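Local coordinates for protein apoptosis regulator Bcl-2 homolog (Canarypox virus, PDB 5WOS) that inhibits apoptosis of the infected host cell by binding pro-apoptotic BH3-containing proteins, including BAK1 and BAX, whose activation it is thought to prevent, at residues 19-22 / 23-27; 139-142 / 143-146. All coordinates share one frame; numbering follows the deposited sequence.

Contact 1: residues 19-22 / 23-27; sequences ILNI and IQNYF
Asn25 reaches back one helical turn with its side-chain amide and grips the carbonyl of Asn21, with ND2 2.9 Å from Asn21 O. The bond is nearly straight, 174° at the hydrogen, and the oxygen lies almost in the amide plane of Asn25, although the donor is tilted out of the Asn21 carbonyl plane. The first torsion of Asn25 (chi1 -84°) places CG beside its own backbone N, which turns the amide back toward the preceding turn. The same carbonyl also receives the backbone N of Asn25, 3.3 Å from Asn21 O, in a weak bond, so one oxygen serves two donors of a single residue. The two side-chain amides cross with their planes 61° apart, and no bond joins them.

Around this polar pair the backbone is regular alpha-helix: Ile23 N, Gln24 N and Tyr26 N each bond to the carbonyl four residues earlier, with Gln24 N 2.7 Å from Leu20 O. On another side of the helix Ile19 and Ile23 lie side by side and point the same way, the methyl CG2 of Ile19 meeting CD1 of Ile23 at 3.3 Å. The extended side chain of Gln24 crosses that of Leu20, its OE1 3.8 Å from Leu20 CG. CG2 of Ile23 also rests against one face of the Phe27 ring, offset toward the rim.

A second shell fixes both asparagines: Asn25 OD1 accepts from Arg36 NE, and Asn21 OD1 from the backbone N of Glu41. In the all-helical bundle of the Bcl-2 family, helix 14-32 thus takes the loop before helix 43-69 on its asparagine side, while Ile23 and Phe27 pack on helix 121-138, Phe27 also meets helix 92-112, and Tyr26, bonded through OH to Asp54, packs against helices 43-69 and 92-112.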
loop_
_atom_site.group_PDB
_atom_site.type_symbol
_atom_site.label_atom_id
_atom_site.label_comp_id
_atom_site.label_asym_id
_atom_site.label_seq_id
_atom_site.Cartn_x
_atom_site.Cartn_y
_atom_site.Cartn_z
ATOM N N ILE A 19 -9.074 4.795 5.470
ATOM C CA ILE A 19 -7.896 4.144 4.908
ATOM C C ILE A 19 -6.807 5.167 4.607
ATOM O O ILE A 19 -5.633 4.956 4.924
ATOM C CB ILE A 19 -8.286 3.338 3.653
ATOM C CG1 ILE A 19 -8.978 2.034 4.062
ATOM C CG2 ILE A 19 -7.069 3.049 2.765
ATOM C CD1 ILE A 19 -10.412 1.979 3.666
ATOM N N LEU A 20 -7.181 6.293 3.995
ATOM C CA LEU A 20 -6.191 7.283 3.579
ATOM C C LEU A 20 -5.377 7.794 4.761
ATOM O O LEU A 20 -4.162 7.983 4.647
ATOM C CB LEU A 20 -6.888 8.441 2.863
ATOM C CG LEU A 20 -6.016 9.624 2.427
ATOM C CD1 LEU A 20 -5.103 9.250 1.267
ATOM C CD2 LEU A 20 -6.897 10.797 2.055
ATOM N N ASN A 21 -6.025 8.034 5.903
ATOM C CA ASN A 21 -5.305 8.564 7.059
ATOM C C ASN A 21 -4.107 7.691 7.419
ATOM O O ASN A 21 -3.033 8.205 7.753
ATOM C CB ASN A 21 -6.246 8.691 8.257
ATOM C CG ASN A 21 -5.536 9.180 9.502
ATOM O OD1 ASN A 21 -5.272 8.410 10.428
ATOM N ND2 ASN A 21 -5.210 10.467 9.526
ATOM N N ILE A 22 -4.269 6.370 7.352
ATOM C CA ILE A 22 -3.183 5.465 7.719
ATOM C C ILE A 22 -2.131 5.398 6.620
ATOM O O ILE A 22 -0.926 5.444 6.894
ATOM C CB ILE A 22 -3.762 4.079 8.048
ATOM C CG1 ILE A 22 -4.286 4.074 9.483
ATOM C CG2 ILE A 22 -2.723 2.976 7.858
ATOM C CD1 ILE A 22 -5.325 3.034 9.719
ATOM N N ILE A 23 -2.561 5.278 5.362
ATOM C CA ILE A 23 -1.608 5.223 4.260
ATOM C C ILE A 23 -0.826 6.527 4.171
ATOM O O ILE A 23 0.396 6.525 3.981
ATOM C CB ILE A 23 -2.338 4.915 2.940
ATOM C CG1 ILE A 23 -3.068 3.573 3.033
ATOM C CG2 ILE A 23 -1.347 4.910 1.779
ATOM C CD1 ILE A 23 -3.904 3.246 1.820
ATOM N N GLN A 24 -1.518 7.660 4.283
ATOM C CA GLN A 24 -0.841 8.947 4.182
ATOM C C GLN A 24 0.257 9.076 5.232
ATOM O O GLN A 24 1.365 9.531 4.932
ATOM C CB GLN A 24 -1.861 10.076 4.318
ATOM C CG GLN A 24 -1.440 11.376 3.665
ATOM C CD GLN A 24 -2.628 12.234 3.284
ATOM O OE1 GLN A 24 -3.681 12.179 3.921
ATOM N NE2 GLN A 24 -2.469 13.025 2.228
ATOM N N ASN A 25 -0.023 8.658 6.464
ATOM C CA ASN A 25 0.961 8.816 7.526
ATOM C C ASN A 25 2.082 7.788 7.434
ATOM O O ASN A 25 3.223 8.098 7.796
ATOM C CB ASN A 25 0.272 8.741 8.890
ATOM C CG ASN A 25 -0.304 10.080 9.321
ATOM O OD1 ASN A 25 0.411 10.934 9.842
ATOM N ND2 ASN A 25 -1.601 10.269 9.105
ATOM N N TYR A 26 1.800 6.574 6.955
ATOM C CA TYR A 26 2.882 5.612 6.786
ATOM C C TYR A 26 3.842 6.060 5.689
ATOM O O TYR A 26 5.064 5.954 5.844
ATOM C CB TYR A 26 2.331 4.222 6.481
ATOM C CG TYR A 26 3.428 3.195 6.310
ATOM C CD1 TYR A 26 3.688 2.625 5.073
ATOM C CD2 TYR A 26 4.222 2.821 7.382
ATOM C CE1 TYR A 26 4.698 1.701 4.914
ATOM C CE2 TYR A 26 5.228 1.896 7.235
ATOM C CZ TYR A 26 5.465 1.341 5.998
ATOM O OH TYR A 26 6.474 0.418 5.847
ATOM N N PHE A 27 3.313 6.561 4.572
ATOM C CA PHE A 27 4.183 7.090 3.529
ATOM C C PHE A 27 5.040 8.222 4.079
ATOM O O PHE A 27 6.262 8.241 3.891
ATOM C CB PHE A 27 3.353 7.569 2.334
ATOM C CG PHE A 27 2.757 6.456 1.511
ATOM C CD1 PHE A 27 2.792 5.139 1.944
ATOM C CD2 PHE A 27 2.166 6.731 0.289
ATOM C CE1 PHE A 27 2.243 4.125 1.178
ATOM C CE2 PHE A 27 1.620 5.725 -0.477
ATOM C CZ PHE A 27 1.659 4.421 -0.032
#

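Contact 2: residues 139-142 / 143-146; sequences DQNC and WDGL
Gln140 meets Gly145 where the chain folds back on itself: Gln140 OE1 lies 3.2 Å from Gly145 CA, and Gln140 CB is 3.9 Å from the same atom. The extended Gln140 chain carries OE1 onward to Trp92, whose NE1 donates to it. Backbone bonds close the turn, but loosely. Gly145 N is shared between Gln140 O at 3.2 Å, with a strongly bent N-H (121°), and Cys142 O at 3.3 Å; Asp144 N lies 3.3 Å from Asn141 O. All three are weak.

The packed side belongs to Cys142 and Trp143. Cys142 is buried against Ile15. With CG beside its own backbone N (chi1 -53°), the Trp143 indole lies against helix 14-32, where its NE1 donates to the carbonyl of Thr18. Asn141, exposed, and Asp144, partly so, form the more open side; their polar ends are modelled too close together, which leaves the way they meet doubtful. Asp144 CB approaches Gln140 O at 3.4 Å.

Asn141, with positive phi, is the C-prime residue of a Schellman motif that ends helix 121-138, its N reaching Ser138 O while Cys142 N reaches Leu137 O. The chain then passes directly into the short 3-10 segment containing residues 143-145.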
loop_
_atom_site.group_PDB
_atom_site.type_symbol
_atom_site.label_atom_id
_atom_site.label_comp_id
_atom_site.label_asym_id
_atom_site.label_seq_id
_atom_site.Cartn_x
_atom_site.Cartn_y
_atom_site.Cartn_z
ATOM N N ASP A 139 -17.457 -4.442 4.862
ATOM C CA ASP A 139 -18.008 -5.610 5.541
ATOM C C ASP A 139 -17.121 -6.108 6.675
ATOM O O ASP A 139 -17.530 -7.022 7.398
ATOM C CB ASP A 139 -18.251 -6.750 4.549
ATOM C CG ASP A 139 -19.355 -6.433 3.558
ATOM O OD1 ASP A 139 -19.102 -6.491 2.338
ATOM O OD2 ASP A 139 -20.477 -6.109 4.003
ATOM N N GLN A 140 -15.927 -5.545 6.841
ATOM C CA GLN A 140 -15.065 -5.850 7.974
ATOM C C GLN A 140 -14.873 -4.648 8.886
ATOM O O GLN A 140 -13.997 -4.675 9.756
ATOM C CB GLN A 140 -13.705 -6.347 7.488
ATOM C CG GLN A 140 -13.791 -7.483 6.498
ATOM C CD GLN A 140 -12.454 -8.132 6.256
ATOM O OE1 GLN A 140 -11.582 -8.128 7.125
ATOM N NE2 GLN A 140 -12.283 -8.705 5.074
ATOM N N ASN A 141 -15.667 -3.594 8.708
ATOM C CA ASN A 141 -15.465 -2.349 9.443
ATOM C C ASN A 141 -14.045 -1.834 9.225
ATOM O O ASN A 141 -13.364 -1.401 10.159
ATOM C CB ASN A 141 -15.765 -2.532 10.932
ATOM C CG ASN A 141 -15.844 -1.216 11.675
ATOM O OD1 ASN A 141 -15.985 -0.155 11.070
ATOM N ND2 ASN A 141 -15.752 -1.278 12.996
ATOM N N CYS A 142 -13.589 -1.902 7.975
ATOM C CA CYS A 142 -12.284 -1.384 7.558
ATOM C C CYS A 142 -11.200 -2.116 8.339
ATOM O O CYS A 142 -11.147 -3.357 8.272
ATOM C CB CYS A 142 -12.292 0.137 7.708
ATOM S SG CYS A 142 -13.415 0.976 6.567
ATOM N N TRP A 143 -10.335 -1.426 9.080
ATOM C CA TRP A 143 -9.159 -2.064 9.654
ATOM C C TRP A 143 -9.487 -3.040 10.774
ATOM O O TRP A 143 -8.594 -3.782 11.199
ATOM C CB TRP A 143 -8.198 -0.997 10.171
ATOM C CG TRP A 143 -7.843 0.033 9.148
ATOM C CD1 TRP A 143 -8.377 1.282 9.028
ATOM C CD2 TRP A 143 -6.869 -0.090 8.104
ATOM N NE1 TRP A 143 -7.795 1.945 7.975
ATOM C CE2 TRP A 143 -6.865 1.125 7.391
ATOM C CE3 TRP A 143 -5.999 -1.107 7.703
ATOM C CZ2 TRP A 143 -6.027 1.349 6.300
ATOM C CZ3 TRP A 143 -5.167 -0.883 6.617
ATOM C CH2 TRP A 143 -5.186 0.335 5.931
ATOM N N ASP A 144 -10.729 -3.065 11.263
ATOM C CA ASP A 144 -11.085 -4.018 12.312
ATOM C C ASP A 144 -10.817 -5.450 11.867
ATOM O O ASP A 144 -10.359 -6.279 12.663
ATOM C CB ASP A 144 -12.551 -3.844 12.703
ATOM C CG ASP A 144 -12.780 -2.636 13.602
ATOM O OD1 ASP A 144 -11.790 -2.015 14.040
ATOM O OD2 ASP A 144 -13.955 -2.307 13.873
ATOM N N GLY A 145 -11.079 -5.757 10.595
ATOM C CA GLY A 145 -10.842 -7.095 10.089
ATOM C C GLY A 145 -9.385 -7.500 10.106
ATOM O O GLY A 145 -9.079 -8.699 10.089
ATOM N N LEU A 146 -8.475 -6.527 10.146
ATOM C CA LEU A 146 -7.051 -6.822 10.098
ATOM C C LEU A 146 -6.473 -7.167 11.463
ATOM O O LEU A 146 -5.419 -7.809 11.530
ATOM C CB LEU A 146 -6.298 -5.626 9.512
ATOM C CG LEU A 146 -4.785 -5.774 9.359
ATOM C CD1 LEU A 146 -4.453 -6.840 8.324
ATOM C CD2 LEU A 146 -4.156 -4.439 8.991
#

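How the contacts relate
Contact 1 lies in the buried interior, its centre about 7 Å from the centre of the chain, whereas contact 2 sits farther out, about 16 Å from it, and is only partly buried. One is a regular helix with mostly firm backbone bonds and a side-chain amide clasp; the other is an irregular turn whose bonds between 139-142 and 143-146 are all weak. The two meet through Trp143, which contact 2 contributes to the face of helix 14-32: its NE1 is 3.2 Å from Ile22 CD1, and its CZ2 lies 3.6 Å from Ile19 CA. Both regions also pack against helices 43-69 and 92-112, so the C-terminal turn extends the apolar packing of contact 1 toward the surface.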